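Local coordinates for protein pollen allergen Phl p 6 (Phleum pratense, PDB 6TRK) that is an allergen of timothy grass pollen, a small all-helical protein of the Poa p IX/Phl p VI family with no firmly assigned biochemical role, at residues V14-F18 / F90-L94; E6-I11 / K55-L59; K33-F37 / K82-F86. The protein carries 1 engineered substitution. One frame throughout, in Å; residues are numbered along the deposited sequence.

Interaction 1: residues V14-F18 / F90-L94; sequences VNASF and FSEAL. With ZN (zinc ion), chain C.
Phe18 and Phe90 meet between two nearly antiparallel helix segments, 14-18 and 90-94, whose axes make an angle of 171° and come no closer than 11.6 Å, and side chains span the distance. Phe90 CD1 sits 3.5 Å above the plane of the Phe18 ring, over its centre. The two rings are tilted by 36°, their centroids 4.5 Å apart, an oblique pairing. Phe90 has CG anti to its own N (chi1 -167°), which carries the ring out across the gap; its far end is met at the edge, in the ring plane, by Val14, where Val14 CG1 lies 3.7 Å from Phe90 CZ. One turn along, the methyl CD2 of Leu94 rests against the amide of Asn15, 3.8 Å from its CG. Ser91 adds its CB beside the Phe18 ring, while its OG turns back to bond Val87 O on its own helix. On the other side of helix 82-98, Glu92 OE1 binds a zinc ion at 2.0 Å; a water and His104 are further ligands. The contact lies close to the centre of the chain, in the interior of the four-helix bundle: Phe18 also touches Phe37 of helix 30-55, Phe90 meets Phe41 of that helix edge-to-face, and Val66 and Ala70 of helix 60-76 pack on Phe90 as well.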
# COMPACT_ATOMS: atom_id res chain seq x y z
N VAL A 14 -2.34 5.26 -5.39
CA VAL A 14 -2.31 4.20 -4.36
C VAL A 14 -1.48 4.63 -3.17
O VAL A 14 -1.87 4.44 -2.01
CB VAL A 14 -1.75 2.89 -4.99
CG1 VAL A 14 -1.43 1.86 -3.91
CG2 VAL A 14 -2.70 2.29 -5.98
N ASN A 15 -0.33 5.26 -3.42
CA ASN A 15 0.53 5.69 -2.32
C ASN A 15 -0.11 6.79 -1.49
O ASN A 15 -0.05 6.75 -0.26
CB ASN A 15 1.88 6.11 -2.91
CG ASN A 15 3.01 5.92 -1.94
OD1 ASN A 15 2.83 5.49 -0.79
ND2 ASN A 15 4.22 6.20 -2.42
N ALA A 16 -0.76 7.74 -2.13
CA ALA A 16 -1.40 8.82 -1.40
C ALA A 16 -2.53 8.31 -0.52
O ALA A 16 -2.68 8.75 0.62
CB ALA A 16 -1.91 9.88 -2.40
N SER A 17 -3.34 7.37 -1.03
CA SER A 17 -4.41 6.79 -0.20
C SER A 17 -3.84 5.98 0.95
O SER A 17 -4.38 5.99 2.07
CB SER A 17 -5.29 5.91 -1.06
OG SER A 17 -6.00 6.65 -2.01
N PHE A 18 -2.74 5.23 0.68
CA PHE A 18 -2.05 4.51 1.75
C PHE A 18 -1.55 5.46 2.84
O PHE A 18 -1.73 5.19 4.03
CB PHE A 18 -0.91 3.69 1.08
CG PHE A 18 0.10 3.13 2.03
CD1 PHE A 18 -0.21 2.13 2.92
CD2 PHE A 18 1.44 3.55 1.94
CE1 PHE A 18 0.78 1.58 3.76
CE2 PHE A 18 2.43 3.02 2.78
CZ PHE A 18 2.11 2.03 3.67
N PHE A 90 4.28 -2.98 2.41
CA PHE A 90 3.52 -2.28 1.37
C PHE A 90 4.40 -1.21 0.70
O PHE A 90 4.49 -1.14 -0.53
CB PHE A 90 2.24 -1.63 1.97
CG PHE A 90 1.28 -1.18 0.90
CD1 PHE A 90 1.35 0.10 0.40
CD2 PHE A 90 0.34 -2.06 0.36
CE1 PHE A 90 0.50 0.52 -0.61
CE2 PHE A 90 -0.51 -1.66 -0.67
CZ PHE A 90 -0.41 -0.35 -1.14
N SER A 91 5.05 -0.40 1.49
CA SER A 91 5.85 0.68 0.92
C SER A 91 7.04 0.15 0.12
O SER A 91 7.33 0.67 -0.96
CB SER A 91 6.32 1.61 2.02
OG SER A 91 7.07 0.98 3.01
N GLU A 92 7.71 -0.90 0.62
CA GLU A 92 8.84 -1.47 -0.13
C GLU A 92 8.38 -2.16 -1.41
O GLU A 92 9.00 -2.01 -2.48
CB GLU A 92 9.67 -2.44 0.75
CG GLU A 92 10.52 -1.71 1.80
CD GLU A 92 11.58 -2.50 2.46
OE1 GLU A 92 12.30 -1.88 3.29
OE2 GLU A 92 11.72 -3.72 2.21
N ALA A 93 7.31 -2.94 -1.34
CA ALA A 93 6.86 -3.64 -2.54
C ALA A 93 6.35 -2.66 -3.59
O ALA A 93 6.55 -2.88 -4.78
CB ALA A 93 5.79 -4.66 -2.16
N LEU A 94 5.72 -1.55 -3.18
CA LEU A 94 5.28 -0.56 -4.15
C LEU A 94 6.47 0.07 -4.86
O LEU A 94 6.41 0.32 -6.07
CB LEU A 94 4.42 0.50 -3.45
CG LEU A 94 3.61 1.39 -4.40
CD1 LEU A 94 2.54 0.59 -5.17
CD2 LEU A 94 2.91 2.56 -3.63
ZN ZN C . 13.86 -2.77 4.10
O HOH W 1 13.32 -3.81 5.71

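Interaction 2: residues E6-I11 / K55-L59; sequences EEQKLI and KAPQL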
# COMPACT_ATOMS: atom_id res chain seq x y z
N GLU A 6 0.07 6.28 -17.39
CA GLU A 6 -1.12 5.96 -16.61
C GLU A 6 -0.77 5.08 -15.40
O GLU A 6 -1.30 5.30 -14.30
CB GLU A 6 -2.18 5.29 -17.49
CG GLU A 6 -3.49 4.95 -16.76
CD GLU A 6 -4.14 6.14 -16.08
OE1 GLU A 6 -4.39 6.09 -14.85
OE2 GLU A 6 -4.41 7.14 -16.79
N GLU A 7 0.11 4.10 -15.59
CA GLU A 7 0.56 3.28 -14.47
C GLU A 7 1.18 4.14 -13.37
O GLU A 7 0.91 3.93 -12.18
CB GLU A 7 1.56 2.21 -14.92
CG GLU A 7 0.98 1.22 -15.90
CD GLU A 7 2.03 0.26 -16.48
OE1 GLU A 7 3.22 0.38 -16.14
OE2 GLU A 7 1.64 -0.61 -17.28
N GLN A 8 2.02 5.10 -13.74
CA GLN A 8 2.66 5.94 -12.72
C GLN A 8 1.64 6.75 -11.93
O GLN A 8 1.78 6.92 -10.71
CB GLN A 8 3.69 6.85 -13.37
CG GLN A 8 5.03 6.18 -13.67
N LYS A 9 0.63 7.31 -12.62
CA LYS A 9 -0.42 8.03 -11.92
C LYS A 9 -1.16 7.14 -10.93
O LYS A 9 -1.48 7.56 -9.82
CB LYS A 9 -1.44 8.60 -12.92
CG LYS A 9 -1.00 9.85 -13.65
N LEU A 10 -1.48 5.91 -11.34
CA LEU A 10 -2.18 5.00 -10.43
C LEU A 10 -1.30 4.64 -9.24
O LEU A 10 -1.78 4.59 -8.10
CB LEU A 10 -2.64 3.75 -11.19
CG LEU A 10 -3.74 3.98 -12.23
CD1 LEU A 10 -3.82 2.86 -13.24
CD2 LEU A 10 -5.09 4.15 -11.55
N ILE A 11 -0.01 4.38 -9.48
CA ILE A 11 0.90 4.08 -8.36
C ILE A 11 0.94 5.25 -7.40
O ILE A 11 0.89 5.07 -6.17
CB ILE A 11 2.29 3.70 -8.89
CG1 ILE A 11 2.21 2.32 -9.52
CG2 ILE A 11 3.32 3.70 -7.80
CD1 ILE A 11 3.42 2.01 -10.42
N LYS A 55 -8.27 1.49 -16.40
CA LYS A 55 -7.31 2.29 -17.17
C LYS A 55 -5.98 1.61 -17.45
O LYS A 55 -5.26 2.05 -18.35
CB LYS A 55 -7.03 3.61 -16.43
CG LYS A 55 -8.25 4.47 -16.23
CD LYS A 55 -7.95 5.68 -15.38
CE LYS A 55 -9.11 6.63 -15.37
NZ LYS A 55 -9.23 7.23 -14.02
N ALA A 56 -5.58 0.59 -16.68
CA ALA A 56 -4.27 -0.01 -16.85
C ALA A 56 -4.27 -1.42 -16.30
O ALA A 56 -3.57 -1.73 -15.33
CB ALA A 56 -3.19 0.82 -16.16
N PRO A 57 -5.06 -2.31 -16.90
CA PRO A 57 -5.23 -3.64 -16.32
C PRO A 57 -3.94 -4.43 -16.22
O PRO A 57 -3.87 -5.35 -15.40
CB PRO A 57 -6.24 -4.32 -17.26
CG PRO A 57 -6.35 -3.43 -18.47
CD PRO A 57 -5.95 -2.06 -18.05
N GLN A 58 -2.90 -4.09 -17.00
CA GLN A 58 -1.62 -4.76 -16.88
C GLN A 58 -0.96 -4.51 -15.52
O GLN A 58 -0.09 -5.27 -15.11
CB GLN A 58 -0.68 -4.28 -18.00
CG GLN A 58 -0.26 -2.82 -17.89
CD GLN A 58 -1.26 -1.79 -18.48
OE1 GLN A 58 -2.42 -2.11 -18.85
NE2 GLN A 58 -0.82 -0.54 -18.56
N LEU A 59 -1.35 -3.44 -14.83
CA LEU A 59 -0.79 -3.14 -13.52
C LEU A 59 -1.43 -3.96 -12.41
O LEU A 59 -0.87 -4.07 -11.32
CB LEU A 59 -0.97 -1.65 -13.23
CG LEU A 59 -0.38 -1.02 -11.97
CD1 LEU A 59 1.12 -1.14 -11.99
CD2 LEU A 59 -0.79 0.43 -11.91
O HOH W 2 -5.97 7.44 -13.14
O HOH W 3 2.40 -2.99 -15.80
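Leu10 and Leu59 pack where helix 2-23 of the four-helix bundle meets the short connection between helices 30-55 and 60-76. The apolar contacts lie on the buried side. The two leucine side chains run past each other in opposite directions, Leu59 CD2 3.9 Å from Leu10 CB; Ile11 CD1 approaches Leu59 CD1. Leu10 CD1 presses on Ala56 CB at 3.6 Å, where the chain has left helix 30-55; Asp51 and Ala52 of that helix also touch Leu10. Leu59 N bonds Ala56 O (2.8 Å) within the turn. The direct polar link is one hydrogen bond from Gln58 NE2 to Glu7 OE2, 2.8 Å long and bent at 154°. It uses the anti lone pair of the carboxylate oxygen, which lies almost in the amide plane of Gln58. A bend at chi2 (-84°) folds the glutamine back toward the helix. Water 3 donates a second bond to Glu7 OE2. The Glu6 side chain passes at a slant across the aliphatic part of Lys55, Glu6 OE1 3.6 Å from Lys55 CD, while Lys55 NZ stays 5.0 Å from Glu6 OE1. Between these charged groups sits water 2, donating to Glu6 OE1 at 2.7 Å and accepting a weak bond from Lys55 NZ.

Interaction 3: residues K33-F37 / K82-F86; sequences KYKTF and KYEAF
Phe37 reaches from helix 30-55 into the angle between Tyr83 and Phe86 of helix 82-98. A chi1 of 161° turns CG away from the backbone N and directs the ring toward that second helix. CB lies 3.7 Å from Tyr83 CE1, and CG 3.6 Å from it. Here the edge of Tyr83 is turned toward the Phe37 face, an offset edge-to-face pair with planes at 62°. Further out, CE2 approaches Phe86 CD1 at 3.4 Å, and CZ at the tip lies 3.5 Å from Phe86 CE1. The roles are now reversed: the edge of Phe37 points at the face of Phe86, planes at 64°, with CE2 over that face, displaced toward its rim. One turn earlier, Tyr34 holds one face of its ring under Lys82 CB, a CH-pi contact 4.2 Å from the ring centroid, while its OH lies 3.8 Å from Phe86 CD2. Lys82 NZ hydrogen-bonds Ala77 O and Ala74 O, and Lys33 NZ hydrogen-bonds Thr25 O and Val28 O. Phe41 meets both phenylalanines, and Met22 of helix 2-23 touches Phe37 and Tyr83. Phe37, Tyr83 and Phe86 thus form an aromatic cluster where helices 30-55 and 82-98 meet, with helix 2-23 against it, toward one end of the bundle.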
# COMPACT_ATOMS: atom_id res chain seq x y z
N LYS A 33 -4.41 0.19 16.27
CA LYS A 33 -3.91 0.84 15.06
C LYS A 33 -4.13 -0.02 13.81
O LYS A 33 -4.56 0.48 12.77
CB LYS A 33 -2.43 1.18 15.21
CG LYS A 33 -2.13 2.38 16.14
CD LYS A 33 -0.63 2.67 16.13
CE LYS A 33 -0.24 3.65 17.26
NZ LYS A 33 -0.75 4.96 16.91
N TYR A 34 -3.80 -1.31 13.88
CA TYR A 34 -3.88 -2.08 12.65
C TYR A 34 -5.32 -2.18 12.14
O TYR A 34 -5.57 -2.02 10.93
CB TYR A 34 -3.28 -3.47 12.81
CG TYR A 34 -3.34 -4.25 11.52
CD1 TYR A 34 -2.74 -3.78 10.38
CD2 TYR A 34 -4.04 -5.45 11.45
CE1 TYR A 34 -2.81 -4.45 9.21
CE2 TYR A 34 -4.10 -6.14 10.25
CZ TYR A 34 -3.48 -5.63 9.15
OH TYR A 34 -3.52 -6.30 7.94
N LYS A 35 -6.28 -2.45 13.05
CA LYS A 35 -7.68 -2.57 12.63
C LYS A 35 -8.20 -1.26 12.06
O LYS A 35 -8.96 -1.27 11.09
CB LYS A 35 -8.53 -3.02 13.81
CG LYS A 35 -9.98 -3.29 13.51
CD LYS A 35 -10.86 -3.43 14.79
CE LYS A 35 -10.07 -3.68 16.10
NZ LYS A 35 -9.85 -2.46 16.98
N THR A 36 -7.80 -0.13 12.66
CA THR A 36 -8.20 1.18 12.16
C THR A 36 -7.60 1.45 10.79
O THR A 36 -8.31 1.86 9.85
CB THR A 36 -7.77 2.25 13.18
OG1 THR A 36 -8.49 2.07 14.43
CG2 THR A 36 -7.99 3.66 12.64
N PHE A 37 -6.30 1.21 10.65
CA PHE A 37 -5.63 1.41 9.37
C PHE A 37 -6.26 0.55 8.28
O PHE A 37 -6.54 1.00 7.16
CB PHE A 37 -4.13 1.06 9.51
CG PHE A 37 -3.46 0.80 8.21
CD1 PHE A 37 -2.98 1.84 7.45
CD2 PHE A 37 -3.35 -0.47 7.70
CE1 PHE A 37 -2.38 1.63 6.22
CE2 PHE A 37 -2.78 -0.70 6.45
CZ PHE A 37 -2.29 0.34 5.72
N LYS A 82 1.74 -5.98 13.82
CA LYS A 82 1.03 -6.09 12.55
C LYS A 82 1.03 -4.79 11.76
O LYS A 82 1.20 -4.79 10.54
CB LYS A 82 -0.41 -6.56 12.81
CG LYS A 82 -0.49 -7.96 13.35
CD LYS A 82 -1.91 -8.41 13.56
CE LYS A 82 -1.97 -9.87 13.99
NZ LYS A 82 -1.54 -10.81 12.87
N TYR A 83 0.80 -3.65 12.44
CA TYR A 83 0.69 -2.41 11.68
C TYR A 83 2.01 -2.07 11.01
O TYR A 83 2.06 -1.80 9.80
CB TYR A 83 0.19 -1.27 12.60
CG TYR A 83 0.18 0.09 11.94
CD1 TYR A 83 -0.57 0.34 10.82
CD2 TYR A 83 0.92 1.14 12.48
CE1 TYR A 83 -0.57 1.60 10.22
CE2 TYR A 83 0.93 2.39 11.89
CZ TYR A 83 0.18 2.61 10.75
OH TYR A 83 0.20 3.86 10.16
N GLU A 84 3.10 -2.12 11.76
CA GLU A 84 4.39 -1.81 11.12
C GLU A 84 4.78 -2.85 10.08
O GLU A 84 5.37 -2.48 9.05
CB GLU A 84 5.46 -1.64 12.17
CG GLU A 84 5.19 -0.43 13.11
CD GLU A 84 5.27 0.94 12.42
OE1 GLU A 84 5.93 1.08 11.36
OE2 GLU A 84 4.66 1.90 12.94
N ALA A 85 4.40 -4.12 10.26
CA ALA A 85 4.69 -5.12 9.24
C ALA A 85 3.97 -4.81 7.94
O ALA A 85 4.54 -4.93 6.85
CB ALA A 85 4.30 -6.51 9.70
N PHE A 86 2.69 -4.40 8.02
CA PHE A 86 1.99 -4.01 6.80
C PHE A 86 2.67 -2.83 6.11
O PHE A 86 2.94 -2.87 4.89
CB PHE A 86 0.53 -3.65 7.11
CG PHE A 86 -0.33 -3.54 5.87
CD1 PHE A 86 -0.25 -2.44 5.03
CD2 PHE A 86 -1.24 -4.54 5.53
CE1 PHE A 86 -1.00 -2.33 3.88
CE2 PHE A 86 -2.04 -4.40 4.40
CZ PHE A 86 -1.91 -3.30 3.57

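How the interactions relate
From the N terminus, helix 2-23 supplies segment 6-11 and then 14-18. Interaction 2 closes the first loop, bringing the turn after helix 30-55 back onto 6-11. Interaction 1 closes a longer one, tying 14-18 to the last helix, 82-98; interaction 3, which joins helix 30-55 to that same helix, falls wholly within it. Interaction 2 crosses both others, because 6-11 precedes both their first segments while 55-59 falls between their two. Interactions 2 and 3 lie on opposite sides of the chain's centre, their own centres about 26 Å apart. Interaction 1 bridges them, touching interaction 2 through Leu94 CD2 and Ile11 O, and interaction 3 through Phe18 and Phe37.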